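Local coordinates for periplasmic molybdate-binding protein (Azotobacter vinelandii, PDB 1ATG) that binds molybdate and tungstate in a pocket between its two domains, probably handing the oxyanion to an ABC transporter for uptake, at residues Ala47-Val51 against Ile196-Glu202; Thr76-Gly80 against Tyr227-Gln231; Lys81-Ser86 against Asp159-Leu165. All blocks are in the same frame, centred on the assembly; numbering follows the deposited sequence. Where two conformers were deposited one is given.

Contact 1 of 3, residues Ala47-Val51 against Ile196-Glu202. With EDO (1,2-ethanediol), chain F.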
loop_
_atom_site.group_PDB
_atom_site.type_symbol
_atom_site.label_atom_id
_atom_site.label_comp_id
_atom_site.label_asym_id
_atom_site.label_seq_id
_atom_site.Cartn_x
_atom_site.Cartn_y
_atom_site.Cartn_z
ATOM N N ALA A 47 -4.783 -19.468 -5.930
ATOM C CA ALA A 47 -5.130 -19.182 -4.543
ATOM C C ALA A 47 -6.616 -18.842 -4.447
ATOM O O ALA A 47 -7.127 -18.019 -5.202
ATOM C CB ALA A 47 -4.315 -18.023 -3.990
ATOM N N PRO A 48 -7.310 -19.458 -3.503
ATOM C CA PRO A 48 -8.747 -19.313 -3.367
ATOM C C PRO A 48 -9.197 -18.064 -2.632
ATOM O O PRO A 48 -9.776 -18.134 -1.549
ATOM C CB PRO A 48 -9.163 -20.609 -2.666
ATOM C CG PRO A 48 -7.998 -20.938 -1.807
ATOM C CD PRO A 48 -6.780 -20.486 -2.569
ATOM N N TYR A 49 -8.932 -16.912 -3.238
ATOM C CA TYR A 49 -9.372 -15.636 -2.685
ATOM C C TYR A 49 -10.573 -15.172 -3.512
ATOM O O TYR A 49 -10.698 -15.526 -4.682
ATOM C CB TYR A 49 -8.265 -14.589 -2.740
ATOM C CG TYR A 49 -7.090 -14.864 -1.827
ATOM C CD1 TYR A 49 -7.281 -14.965 -0.462
ATOM C CD2 TYR A 49 -5.800 -15.013 -2.321
ATOM C CE1 TYR A 49 -6.233 -15.208 0.406
ATOM C CE2 TYR A 49 -4.738 -15.243 -1.459
ATOM C CZ TYR A 49 -4.962 -15.349 -0.111
ATOM O OH TYR A 49 -3.910 -15.583 0.752
ATOM N N ASN A 50 -11.426 -14.359 -2.902
ATOM C CA ASN A 50 -12.584 -13.814 -3.593
ATOM C C ASN A 50 -12.321 -12.431 -4.176
ATOM O O ASN A 50 -12.800 -12.081 -5.244
ATOM C CB ASN A 50 -13.772 -13.723 -2.622
ATOM C CG ASN A 50 -14.149 -15.114 -2.121
ATOM O OD1 ASN A 50 -14.232 -15.353 -0.934
ATOM N ND2 ASN A 50 -14.356 -15.995 -3.088
ATOM N N VAL A 51 -11.567 -11.617 -3.420
ATOM C CA VAL A 51 -11.274 -10.233 -3.766
ATOM C C VAL A 51 -9.784 -9.939 -3.508
ATOM O O VAL A 51 -9.251 -10.403 -2.508
ATOM C CB VAL A 51 -12.112 -9.265 -2.905
ATOM C CG1 VAL A 51 -11.721 -7.802 -3.094
ATOM C CG2 VAL A 51 -13.613 -9.401 -3.158
ATOM N N ILE A 196 -12.407 -8.639 -8.401
ATOM C CA ILE A 196 -13.013 -9.865 -7.911
ATOM C C ILE A 196 -12.315 -11.002 -8.684
ATOM O O ILE A 196 -12.045 -10.850 -9.869
ATOM C CB ILE A 196 -14.527 -9.940 -8.142
ATOM C CG1 ILE A 196 -15.235 -8.883 -7.282
ATOM C CG2 ILE A 196 -15.074 -11.329 -7.830
ATOM C CD1 ILE A 196 -16.729 -8.795 -7.536
ATOM N N THR A 197 -11.972 -12.055 -7.964
ATOM C CA THR A 197 -11.328 -13.214 -8.610
ATOM C C THR A 197 -12.418 -14.004 -9.339
ATOM O O THR A 197 -13.374 -14.399 -8.684
ATOM C CB THR A 197 -10.575 -14.031 -7.564
ATOM O OG1 THR A 197 -9.528 -13.234 -6.952
ATOM C CG2 THR A 197 -9.906 -15.252 -8.189
ATOM N N LYS A 198 -12.277 -14.219 -10.639
ATOM C CA LYS A 198 -13.304 -14.870 -11.450
ATOM C C LYS A 198 -13.844 -16.180 -10.922
ATOM O O LYS A 198 -15.049 -16.455 -11.028
ATOM C CB LYS A 198 -12.776 -15.075 -12.878
ATOM C CG LYS A 198 -13.847 -15.377 -13.919
ATOM C CD LYS A 198 -13.288 -15.151 -15.320
ATOM C CE LYS A 198 -14.149 -15.785 -16.396
ATOM N NZ LYS A 198 -13.539 -15.609 -17.747
ATOM N N SER A 199 -13.016 -17.011 -10.320
ATOM C CA SER A 199 -13.364 -18.306 -9.784
ATOM C C SER A 199 -14.078 -18.272 -8.446
ATOM O O SER A 199 -14.369 -19.328 -7.873
ATOM C CB SER A 199 -12.069 -19.130 -9.642
ATOM O OG SER A 199 -11.241 -18.591 -8.627
ATOM N N THR A 200 -14.353 -17.093 -7.888
ATOM C CA THR A 200 -15.001 -16.995 -6.599
ATOM C C THR A 200 -16.259 -17.857 -6.487
ATOM O O THR A 200 -17.073 -17.909 -7.406
ATOM C CB THR A 200 -15.393 -15.531 -6.292
ATOM O OG1 THR A 200 -16.077 -15.494 -5.039
ATOM C CG2 THR A 200 -16.285 -14.953 -7.376
ATOM N N ALA A 201 -16.447 -18.433 -5.303
ATOM C CA ALA A 201 -17.660 -19.209 -5.035
ATOM C C ALA A 201 -18.641 -18.368 -4.224
ATOM O O ALA A 201 -19.628 -18.859 -3.675
ATOM C CB ALA A 201 -17.301 -20.489 -4.300
ATOM N N GLU A 202 -18.352 -17.071 -4.102
ATOM C CA GLU A 202 -19.180 -16.124 -3.372
ATOM C C GLU A 202 -19.339 -14.847 -4.198
ATOM O O GLU A 202 -19.125 -13.726 -3.717
ATOM C CB GLU A 202 -18.571 -15.793 -2.013
ATOM C CG GLU A 202 -18.572 -16.880 -0.962
ATOM C CD GLU A 202 -19.863 -16.997 -0.184
ATOM O OE1 GLU A 202 -20.945 -16.715 -0.743
ATOM O OE2 GLU A 202 -19.807 -17.383 1.004
HETATM C C1 EDO F . -0.817 -13.607 0.989
HETATM O O1 EDO F . -1.729 -14.390 0.042
HETATM C C2 EDO F . -0.392 -14.342 2.271
HETATM O O2 EDO F . 0.347 -15.664 1.868
HETATM O O HOH W 1 -11.409 -18.031 -5.825
HETATM O O HOH W 2 -14.481 -18.654 -3.235
#

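Contact 2 of 3, residues Thr76-Gly80 against Tyr227-Gln231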
loop_
_atom_site.group_PDB
_atom_site.type_symbol
_atom_site.label_atom_id
_atom_site.label_comp_id
_atom_site.label_asym_id
_atom_site.label_seq_id
_atom_site.Cartn_x
_atom_site.Cartn_y
_atom_site.Cartn_z
ATOM N N THR A 76 -10.516 1.510 -9.282
ATOM C CA THR A 76 -9.579 2.193 -8.385
ATOM C C THR A 76 -10.254 2.444 -7.053
ATOM O O THR A 76 -11.193 3.260 -6.996
ATOM C CB THR A 76 -9.089 3.506 -8.999
ATOM O OG1 THR A 76 -8.415 3.147 -10.212
ATOM C CG2 THR A 76 -8.139 4.241 -8.076
ATOM N N TYR A 77 -9.823 1.788 -5.987
ATOM C CA TYR A 77 -10.436 1.928 -4.673
ATOM C C TYR A 77 -9.745 2.958 -3.792
ATOM O O TYR A 77 -10.333 3.402 -2.796
ATOM C CB TYR A 77 -10.500 0.576 -3.944
ATOM C CG TYR A 77 -9.152 0.041 -3.530
ATOM C CD1 TYR A 77 -8.377 -0.707 -4.405
ATOM C CD2 TYR A 77 -8.637 0.271 -2.268
ATOM C CE1 TYR A 77 -7.126 -1.189 -4.032
ATOM C CE2 TYR A 77 -7.388 -0.187 -1.883
ATOM C CZ TYR A 77 -6.652 -0.911 -2.778
ATOM O OH TYR A 77 -5.407 -1.370 -2.387
ATOM N N ALA A 78 -8.529 3.353 -4.150
ATOM C CA ALA A 78 -7.783 4.301 -3.316
ATOM C C ALA A 78 -6.557 4.744 -4.089
ATOM O O ALA A 78 -6.049 4.001 -4.951
ATOM C CB ALA A 78 -7.360 3.620 -2.015
ATOM N N ILE A 79 -6.040 5.912 -3.774
ATOM C CA ILE A 79 -4.773 6.402 -4.309
ATOM C C ILE A 79 -3.914 6.706 -3.083
ATOM O O ILE A 79 -4.298 7.489 -2.201
ATOM C CB ILE A 79 -4.923 7.619 -5.215
ATOM C CG1 ILE A 79 -5.808 7.309 -6.431
ATOM C CG2 ILE A 79 -3.576 8.105 -5.732
ATOM C CD1 ILE A 79 -6.940 8.272 -6.644
ATOM N N GLY A 80 -2.763 6.041 -2.996
ATOM C CA GLY A 80 -1.907 6.147 -1.827
ATOM C C GLY A 80 -1.125 7.434 -1.796
ATOM O O GLY A 80 -1.153 8.278 -2.706
ATOM N N TYR A 227 -5.683 8.221 2.143
ATOM C CA TYR A 227 -5.770 7.944 0.718
ATOM C C TYR A 227 -6.652 8.995 0.045
ATOM O O TYR A 227 -7.530 9.596 0.700
ATOM C CB TYR A 227 -6.422 6.578 0.455
ATOM C CG TYR A 227 -5.635 5.402 0.993
ATOM C CD1 TYR A 227 -4.601 4.840 0.266
ATOM C CD2 TYR A 227 -5.934 4.858 2.231
ATOM C CE1 TYR A 227 -3.871 3.754 0.729
ATOM C CE2 TYR A 227 -5.214 3.781 2.724
ATOM C CZ TYR A 227 -4.182 3.244 1.970
ATOM O OH TYR A 227 -3.487 2.185 2.522
ATOM N N VAL A 228 -6.487 9.164 -1.255
ATOM C CA VAL A 228 -7.438 9.967 -2.022
ATOM C C VAL A 228 -8.252 9.026 -2.898
ATOM O O VAL A 228 -7.951 7.831 -3.021
ATOM C CB VAL A 228 -6.777 11.046 -2.871
ATOM C CG1 VAL A 228 -6.065 12.063 -2.015
ATOM C CG2 VAL A 228 -5.813 10.441 -3.843
ATOM N N LEU A 229 -9.307 9.562 -3.505
ATOM C CA LEU A 229 -10.176 8.808 -4.395
ATOM C C LEU A 229 -10.151 9.494 -5.762
ATOM O O LEU A 229 -9.857 10.683 -5.849
ATOM C CB LEU A 229 -11.623 8.795 -3.904
ATOM C CG LEU A 229 -12.015 7.787 -2.821
ATOM C CD1 LEU A 229 -11.909 6.365 -3.363
ATOM C CD2 LEU A 229 -11.217 7.914 -1.534
ATOM N N PRO A 230 -10.446 8.770 -6.822
ATOM C CA PRO A 230 -10.482 9.406 -8.141
ATOM C C PRO A 230 -11.449 10.570 -8.152
ATOM O O PRO A 230 -12.517 10.536 -7.514
ATOM C CB PRO A 230 -10.946 8.304 -9.081
ATOM C CG PRO A 230 -10.581 7.040 -8.380
ATOM C CD PRO A 230 -10.783 7.344 -6.898
ATOM N N GLN A 231 -11.085 11.604 -8.892
ATOM C CA GLN A 231 -11.935 12.781 -9.005
ATOM C C GLN A 231 -13.130 12.580 -9.920
ATOM O O GLN A 231 -14.171 13.215 -9.635
ATOM C CB GLN A 231 -11.125 13.915 -9.624
ATOM C CG GLN A 231 -10.230 14.651 -8.662
ATOM C CD GLN A 231 -9.875 16.018 -9.251
ATOM O OE1 GLN A 231 -10.356 16.404 -10.318
ATOM N NE2 GLN A 231 -9.045 16.696 -8.503
ATOM O OXT GLN A 231 -13.006 11.861 -10.915
#

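Contact 3 of 3, residues Lys81-Ser86 against Asp159-Leu165. With ACT (acetate ion), chain C.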
loop_
_atom_site.group_PDB
_atom_site.type_symbol
_atom_site.label_atom_id
_atom_site.label_comp_id
_atom_site.label_asym_id
_atom_site.label_seq_id
_atom_site.Cartn_x
_atom_site.Cartn_y
_atom_site.Cartn_z
ATOM N N LYS A 81 -0.387 7.602 -0.700
ATOM C CA LYS A 81 0.492 8.742 -0.527
ATOM C C LYS A 81 1.784 8.225 0.091
ATOM O O LYS A 81 1.793 7.719 1.221
ATOM C CB LYS A 81 -0.170 9.761 0.397
ATOM C CG LYS A 81 0.540 11.093 0.521
ATOM C CD LYS A 81 -0.405 12.178 1.025
ATOM C CE LYS A 81 0.281 13.536 1.019
ATOM N NZ LYS A 81 -0.694 14.646 1.217
ATOM N N LEU A 82 2.861 8.371 -0.651
ATOM C CA LEU A 82 4.172 7.939 -0.182
ATOM C C LEU A 82 4.705 8.895 0.867
ATOM O O LEU A 82 4.575 10.129 0.759
ATOM C CB LEU A 82 5.126 7.950 -1.378
ATOM C CG LEU A 82 6.551 7.473 -1.089
ATOM C CD1 LEU A 82 6.610 5.989 -0.761
ATOM C CD2 LEU A 82 7.409 7.763 -2.317
ATOM N N VAL A 83 5.364 8.346 1.889
ATOM C CA VAL A 83 5.955 9.163 2.930
ATOM C C VAL A 83 7.361 8.683 3.266
ATOM O O VAL A 83 7.582 7.453 3.380
ATOM C CB VAL A 83 5.154 9.152 4.250
ATOM C CG1 VAL A 83 5.571 10.343 5.112
ATOM C CG2 VAL A 83 3.652 9.160 4.067
ATOM N N LEU A 84 8.295 9.603 3.388
ATOM C CA LEU A 84 9.598 9.293 3.974
ATOM C C LEU A 84 9.422 9.498 5.485
ATOM O O LEU A 84 8.982 10.586 5.920
ATOM C CB LEU A 84 10.664 10.243 3.450
ATOM C CG LEU A 84 12.045 10.045 4.100
ATOM C CD1 LEU A 84 12.646 8.701 3.727
ATOM C CD2 LEU A 84 12.972 11.178 3.689
ATOM N N TRP A 85 9.689 8.475 6.267
ATOM C CA TRP A 85 9.404 8.519 7.691
ATOM C C TRP A 85 10.623 8.070 8.471
ATOM O O TRP A 85 11.421 7.253 8.036
ATOM C CB TRP A 85 8.241 7.546 7.955
ATOM C CG TRP A 85 7.722 7.500 9.359
ATOM C CD1 TRP A 85 7.385 8.567 10.154
ATOM C CD2 TRP A 85 7.506 6.326 10.148
ATOM N NE1 TRP A 85 6.948 8.110 11.376
ATOM C CE2 TRP A 85 7.018 6.750 11.408
ATOM C CE3 TRP A 85 7.647 4.957 9.923
ATOM C CZ2 TRP A 85 6.687 5.852 12.412
ATOM C CZ3 TRP A 85 7.305 4.075 10.935
ATOM C CH2 TRP A 85 6.820 4.523 12.165
ATOM N N SER A 86 10.728 8.610 9.683
ATOM C CA SER A 86 11.634 8.112 10.689
ATOM C C SER A 86 10.862 8.069 12.015
ATOM O O SER A 86 10.072 8.978 12.304
ATOM C CB SER A 86 12.885 8.962 10.870
ATOM O OG SER A 86 13.713 8.463 11.927
ATOM N N ASP A 159 16.856 3.722 10.219
ATOM C CA ASP A 159 16.698 5.122 10.575
ATOM C C ASP A 159 15.601 5.770 9.737
ATOM O O ASP A 159 14.843 6.567 10.279
ATOM C CB ASP A 159 18.028 5.864 10.370
ATOM C CG ASP A 159 19.069 5.578 11.433
ATOM O OD1 ASP A 159 18.714 5.282 12.605
ATOM O OD2 ASP A 159 20.277 5.697 11.127
ATOM N N LEU A 160 15.559 5.475 8.445
ATOM C CA LEU A 160 14.571 6.040 7.540
ATOM C C LEU A 160 13.799 4.921 6.865
ATOM O O LEU A 160 14.335 3.821 6.705
ATOM C CB LEU A 160 15.250 6.855 6.433
ATOM C CG LEU A 160 16.116 8.036 6.858
ATOM C CD1 LEU A 160 16.627 8.751 5.610
ATOM C CD2 LEU A 160 15.370 9.018 7.752
ATOM N N GLY A 161 12.628 5.261 6.330
ATOM C CA GLY A 161 11.904 4.295 5.510
ATOM C C GLY A 161 10.908 5.004 4.613
ATOM O O GLY A 161 10.403 6.075 4.940
ATOM N N PHE A 162 10.629 4.369 3.473
ATOM C CA PHE A 162 9.552 4.809 2.587
ATOM C C PHE A 162 8.340 3.936 2.866
ATOM O O PHE A 162 8.364 2.710 2.694
ATOM C CB PHE A 162 9.951 4.734 1.120
ATOM C CG PHE A 162 10.671 5.938 0.595
ATOM C CD1 PHE A 162 10.066 7.183 0.610
ATOM C CD2 PHE A 162 11.958 5.838 0.081
ATOM C CE1 PHE A 162 10.718 8.291 0.112
ATOM C CE2 PHE A 162 12.606 6.938 -0.433
ATOM C CZ PHE A 162 11.998 8.181 -0.416
ATOM N N VAL A 163 7.281 4.572 3.392
ATOM C CA VAL A 163 6.096 3.873 3.855
ATOM C C VAL A 163 4.823 4.486 3.292
ATOM O O VAL A 163 4.872 5.495 2.583
ATOM C CB VAL A 163 6.046 3.862 5.403
ATOM C CG1 VAL A 163 7.297 3.245 6.032
ATOM C CG2 VAL A 163 5.838 5.268 5.955
ATOM N N ALA A 164 3.696 3.879 3.592
ATOM C CA ALA A 164 2.398 4.404 3.196
ATOM C C ALA A 164 1.890 5.319 4.299
ATOM O O ALA A 164 1.987 5.025 5.488
ATOM C CB ALA A 164 1.423 3.255 2.993
ATOM N N LEU A 165 1.212 6.399 3.922
ATOM C CA LEU A 165 0.651 7.303 4.931
ATOM C C LEU A 165 -0.289 6.583 5.863
ATOM O O LEU A 165 -0.306 6.809 7.079
ATOM C CB LEU A 165 -0.050 8.472 4.226
ATOM C CG LEU A 165 -0.766 9.471 5.155
ATOM C CD1 LEU A 165 0.168 10.051 6.199
ATOM C CD2 LEU A 165 -1.379 10.601 4.328
HETATM C C ACT C . 19.898 1.830 10.861
HETATM O O ACT C . 19.447 2.552 9.949
HETATM O OXT ACT C . 20.886 1.063 10.655
HETATM C CH3 ACT C . 19.329 1.871 12.240
HETATM O O HOH W 3 -0.712 5.646 1.437
#

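Contact 1 of 3, residues Ala47-Val51 against Ile196-Glu202
Val51 and Ile196 face each other as an antiparallel non-hydrogen-bonded pair, their CA atoms 4.5 Å apart, where strands 51-53 and 191-196 meet in the sheet of one domain of this periplasmic binding protein. One residue outward, Thr197 N donates to Asn50 O at 2.8 Å with a nearly straight N-H (170°), though it reaches the oxygen from 43° above the carbonyl plane. The chain then leaves the sheet through a type I turn, Thr197 to Thr200, and an ST turn just before helix 203-212. Thr200 OG1, set opposite its backbone N (chi1 178°), accepts there from Glu202 N (2.9 Å). Ile196 and Val51 both also pack on Met210 of that helix. Asn50 links the turn to the sheet: its OD1 is held by Lys3 N of strand 2-7, while ND2 lies 2.6 Å from Thr200 OG1, the two side chains crossing at about a right angle. Thr197 sets CB 3.2 Å from Tyr49 O, and a water bridges that same oxygen to Ser199 OG. Tyr49 OH is hydrogen-bonded to O1 of an ethanediol, probably from the crystallisation liquor, which also bonds Gln42. A second water accepts from both Asn50 ND2 (2.7 Å) and Ala201 N (2.9 Å).

Contact 2 of 3, residues Thr76-Gly80 against Tyr227-Gln231
Ile79 and Val228 pair as a single antiparallel bridge that ties the C-terminal tail to strand 75-86. Each donates to the other: Ile79 N to Val228 O at 2.8 Å, and Val228 N to Ile79 O at 2.9 Å. The Ile79 side chain follows the tail outward. Its CB presses on Val228 CG2 at 3.3 Å, tighter than usual for two carbons. The Val228 rotamer (CG1 at chi1 -64°) places that methyl between the backbone N and the carbonyl carbon, on the side facing Ile79. Ile79 CG2 touches the same methyl, CG1 passes Val228 O, and the CD1 tip rests against the Leu229-Pro230 peptide, 3.5 Å from Pro230 N. Farther along, Thr76 CG2 meets Pro230 CG at 3.7 Å. Leu229 starts away from the strand, yet its CD1 returns to lie 3.4 Å from Tyr77 O. Tyr77 and Ala78 form a classic beta bulge opposite Gln192. Ala78 CB packs obliquely on the Tyr227 ring, 3.8 Å from Tyr227 CD1, while the Ile79-Gly80 peptide lies at the ring edge, in its plane. At the far end of the ring, Tyr227 OH is hydrogen-bonded to Asn9 OD1, a residue of the anion pocket, and the ring meets Phe10 edge-to-face. The contact is thus two backbone bonds flanked by apolar side chains, with neither a salt bridge nor a side-chain hydrogen bond between the segments; main-chain pairing and apolar packing hold the tail beside the strand and set the tyrosine against a pocket residue.

Contact 3 of 3, residues Lys81-Ser86 against Asp159-Leu165
Ser86 OG donates to Asp159 O at 2.8 Å and accepts from Lys88 N, so one hydroxyl secures the end of an antiparallel strand pair, 82-86 with 160-164, in the sheet of one lobe of the binding-protein fold. Its position anti to the backbone N (chi1 177°) carries it across to the neighbouring chain segment. Main-chain bonds continue inward: Trp85 and Gly161 exchange two, as do Val83 and Val163, and Leu165 N closes the far end on Lys81 O at 3.1 Å. There Val83 CG2 packs on Leu165 CB at 3.8 Å. Asp159 N donates to O of an acetate, probably from the crystallisation liquor, at 2.9 Å, and Asp159 OD2 forms a salt bridge to Arg105. With an alanine here the carboxylate is gone, which would probably leave Arg105 without this anionic mate, although the carbonyl that Ser86 uses would remain. On the face carrying Val83, Trp85 and Val163, Val163 CG2 lies 3.9 Å from Trp85 CB; the indole NE1 is bonded to Pro176 O, and the ring meets His150 of helix 146-154 with nearly parallel planes. The other face holds Leu84 and Phe162, packed on Ile107. Leu82 CD1 approaches the phenyl ring obliquely, 3.9 Å from Phe162 CD1, and Leu84 CB reaches Phe162 CE1. Over one face of the Phe162 ring stands Leu84 CD1, a CH-pi contact 4.2 Å from the ring centroid and 13° off the normal.

Strand 75-86 joins contacts 2 and 3, whose segments adjoin in sequence at Gly80-Lys81 and whose centres are 19 Å apart. It runs from one lobe into the other, an arrangement consistent with the crossover of a type II periplasmic binding protein. The side chains of Tyr77 in contact 2 and Ala164 in contact 3 each lie about 7 Å from the tungstate. Contact 2 borders Asn9 and contact 3 borders Tyr117, so each backs pocket residues. Contact 1 is more remote, the Tyr49 side chain about 13 Å from the tungstate. The centre of contact 1 is about 23 Å from that of contact 2, with nearest atoms about 8 Å apart, and about 32 Å from that of contact 3, across the chain's centre.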